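BpsB (PgaB), Poly-beta-1,6-N-acetyl-D-glucosamine N-deacetylase (Bordetella bronchiseptica RB50, PDB 5BU6) removes N-acetyl groups from poly-beta-1,6-N-acetyl-D-glucosamine, as a metal-dependent family 4 carbohydrate esterase required for biofilm formation. Local coordinates at residues 16-21 / 261-266. The protein carries 5 engineered substitutions. Numbering follows the deposited sequence.
Engineered in segment 16-21: S17 (natural residue Cys).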
# COMPACT_ATOMS: atom_id res chain seq x y z
N LEU A 16 0.30 -9.39 -5.16
CA LEU A 16 -0.06 -8.73 -6.40
C LEU A 16 -0.70 -7.40 -6.06
O LEU A 16 -1.77 -7.36 -5.47
CB LEU A 16 -0.99 -9.64 -7.21
CG LEU A 16 -1.28 -9.36 -8.68
CD1 LEU A 16 -0.01 -9.44 -9.52
CD2 LEU A 16 -2.35 -10.33 -9.19
N SER A 17 -0.02 -6.32 -6.40
CA SER A 17 -0.52 -4.98 -6.11
C SER A 17 -1.25 -4.44 -7.35
O SER A 17 -0.68 -4.42 -8.43
CB SER A 17 0.64 -4.09 -5.68
OG SER A 17 0.22 -2.76 -5.41
N MET A 18 -2.51 -4.06 -7.20
CA MET A 18 -3.35 -3.73 -8.34
C MET A 18 -3.57 -2.23 -8.43
O MET A 18 -3.94 -1.59 -7.45
CB MET A 18 -4.70 -4.43 -8.25
CG MET A 18 -4.95 -5.47 -9.29
SD MET A 18 -4.09 -6.98 -8.86
CE MET A 18 -4.80 -7.32 -7.25
N HIS A 19 -3.37 -1.68 -9.62
CA HIS A 19 -3.47 -0.23 -9.82
C HIS A 19 -4.45 0.04 -10.96
O HIS A 19 -4.33 -0.53 -12.04
CB HIS A 19 -2.06 0.33 -10.12
CG HIS A 19 -2.01 1.81 -10.34
ND1 HIS A 19 -2.05 2.72 -9.30
CD2 HIS A 19 -1.89 2.54 -11.47
CE1 HIS A 19 -1.97 3.95 -9.79
NE2 HIS A 19 -1.87 3.87 -11.10
N ASP A 20 -5.45 0.87 -10.70
CA ASP A 20 -6.41 1.26 -11.73
C ASP A 20 -5.73 2.26 -12.66
O ASP A 20 -5.27 3.31 -12.21
CB ASP A 20 -7.67 1.86 -11.10
CG ASP A 20 -8.79 2.10 -12.10
OD1 ASP A 20 -8.53 2.35 -13.30
OD2 ASP A 20 -9.97 2.06 -11.66
N VAL A 21 -5.66 1.93 -13.94
CA VAL A 21 -4.94 2.76 -14.90
C VAL A 21 -5.54 4.18 -15.01
O VAL A 21 -4.83 5.13 -15.33
CB VAL A 21 -4.90 2.07 -16.29
CG1 VAL A 21 -6.29 2.07 -16.94
CG2 VAL A 21 -3.86 2.72 -17.20
N SER A 261 4.47 -7.74 -6.90
CA SER A 261 4.47 -7.40 -8.31
C SER A 261 3.36 -6.40 -8.52
O SER A 261 2.37 -6.42 -7.80
CB SER A 261 4.27 -8.63 -9.18
OG SER A 261 5.40 -9.49 -9.08
N LEU A 262 3.54 -5.52 -9.48
CA LEU A 262 2.58 -4.46 -9.71
C LEU A 262 1.86 -4.76 -11.01
O LEU A 262 2.49 -5.08 -12.01
CB LEU A 262 3.31 -3.11 -9.77
CG LEU A 262 2.50 -1.83 -9.88
CD1 LEU A 262 1.54 -1.69 -8.72
CD2 LEU A 262 3.45 -0.64 -9.95
N VAL A 263 0.53 -4.70 -11.01
CA VAL A 263 -0.17 -4.87 -12.28
C VAL A 263 -1.29 -3.83 -12.44
O VAL A 263 -1.96 -3.48 -11.49
CB VAL A 263 -0.75 -6.30 -12.42
CG1 VAL A 263 -1.88 -6.53 -11.46
CG2 VAL A 263 -1.20 -6.56 -13.84
N ASP A 264 -1.48 -3.32 -13.66
CA ASP A 264 -2.51 -2.33 -13.92
C ASP A 264 -3.79 -2.99 -14.41
O ASP A 264 -3.74 -4.00 -15.11
CB ASP A 264 -2.03 -1.32 -14.96
CG ASP A 264 -0.93 -0.42 -14.44
OD1 ASP A 264 -0.91 -0.13 -13.23
OD2 ASP A 264 -0.08 -0.00 -15.25
N TYR A 265 -4.94 -2.43 -14.05
CA TYR A 265 -6.21 -2.92 -14.59
C TYR A 265 -7.14 -1.78 -15.03
O TYR A 265 -6.92 -0.62 -14.68
CB TYR A 265 -6.93 -3.80 -13.57
CG TYR A 265 -7.40 -3.05 -12.34
CD1 TYR A 265 -8.67 -2.48 -12.29
CD2 TYR A 265 -6.56 -2.88 -11.25
CE1 TYR A 265 -9.09 -1.78 -11.16
CE2 TYR A 265 -6.98 -2.20 -10.12
CZ TYR A 265 -8.24 -1.64 -10.09
OH TYR A 265 -8.62 -0.97 -8.95
N GLU A 266 -8.18 -2.15 -15.76
CA GLU A 266 -9.26 -1.26 -16.15
C GLU A 266 -10.56 -1.71 -15.49
O GLU A 266 -10.79 -2.90 -15.30
CB GLU A 266 -9.45 -1.26 -17.67
CG GLU A 266 -8.43 -0.45 -18.44
CD GLU A 266 -9.08 0.43 -19.50
OE1 GLU A 266 -8.81 0.22 -20.71
OE2 GLU A 266 -9.87 1.33 -19.13
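The carbonyl oxygen of H19 is gripped twice by strand 261-266: Y265 N-H binds it at 2.8 Å (N to O), and D264 CA adds a C-H...O contact at 3.2 Å. This joins two neighbouring parallel strands, N-terminal 14-20 and C-terminal 261-266, in the beta/alpha core of the polysaccharide deacetylase fold. S17 N to S261 O, V263 N to S17 O and H19 N to V263 O continue the parallel pairing, and V21 N to Y265 O (2.9 Å) extends it past the end of strand 16-20. On the face of L16, M18 and V263, apolar groups meet: the flexible M18 chain, bent at chi2 and chi3, lays SD against V263 CG1 (3.4 Å) and CG beside Y265 CD2; L46 of helix 43-52 touches the side chains of M18, V263 and Y265. On the other face, OG of the engineered S17 (naturally Cys) lies against L262 CD1, while H19, whose side chain is about 6 Å from a bound nickel ion, receives D264 OD1 at its ring edge, 3.3 Å from CD2. Y265 CG sits between its backbone N and carbonyl carbon (chi1 67°), which brings the broad ring over strand 16-20, where D20 CA lies above its face in a CH-pi contact, 3.9 Å from the ring centroid.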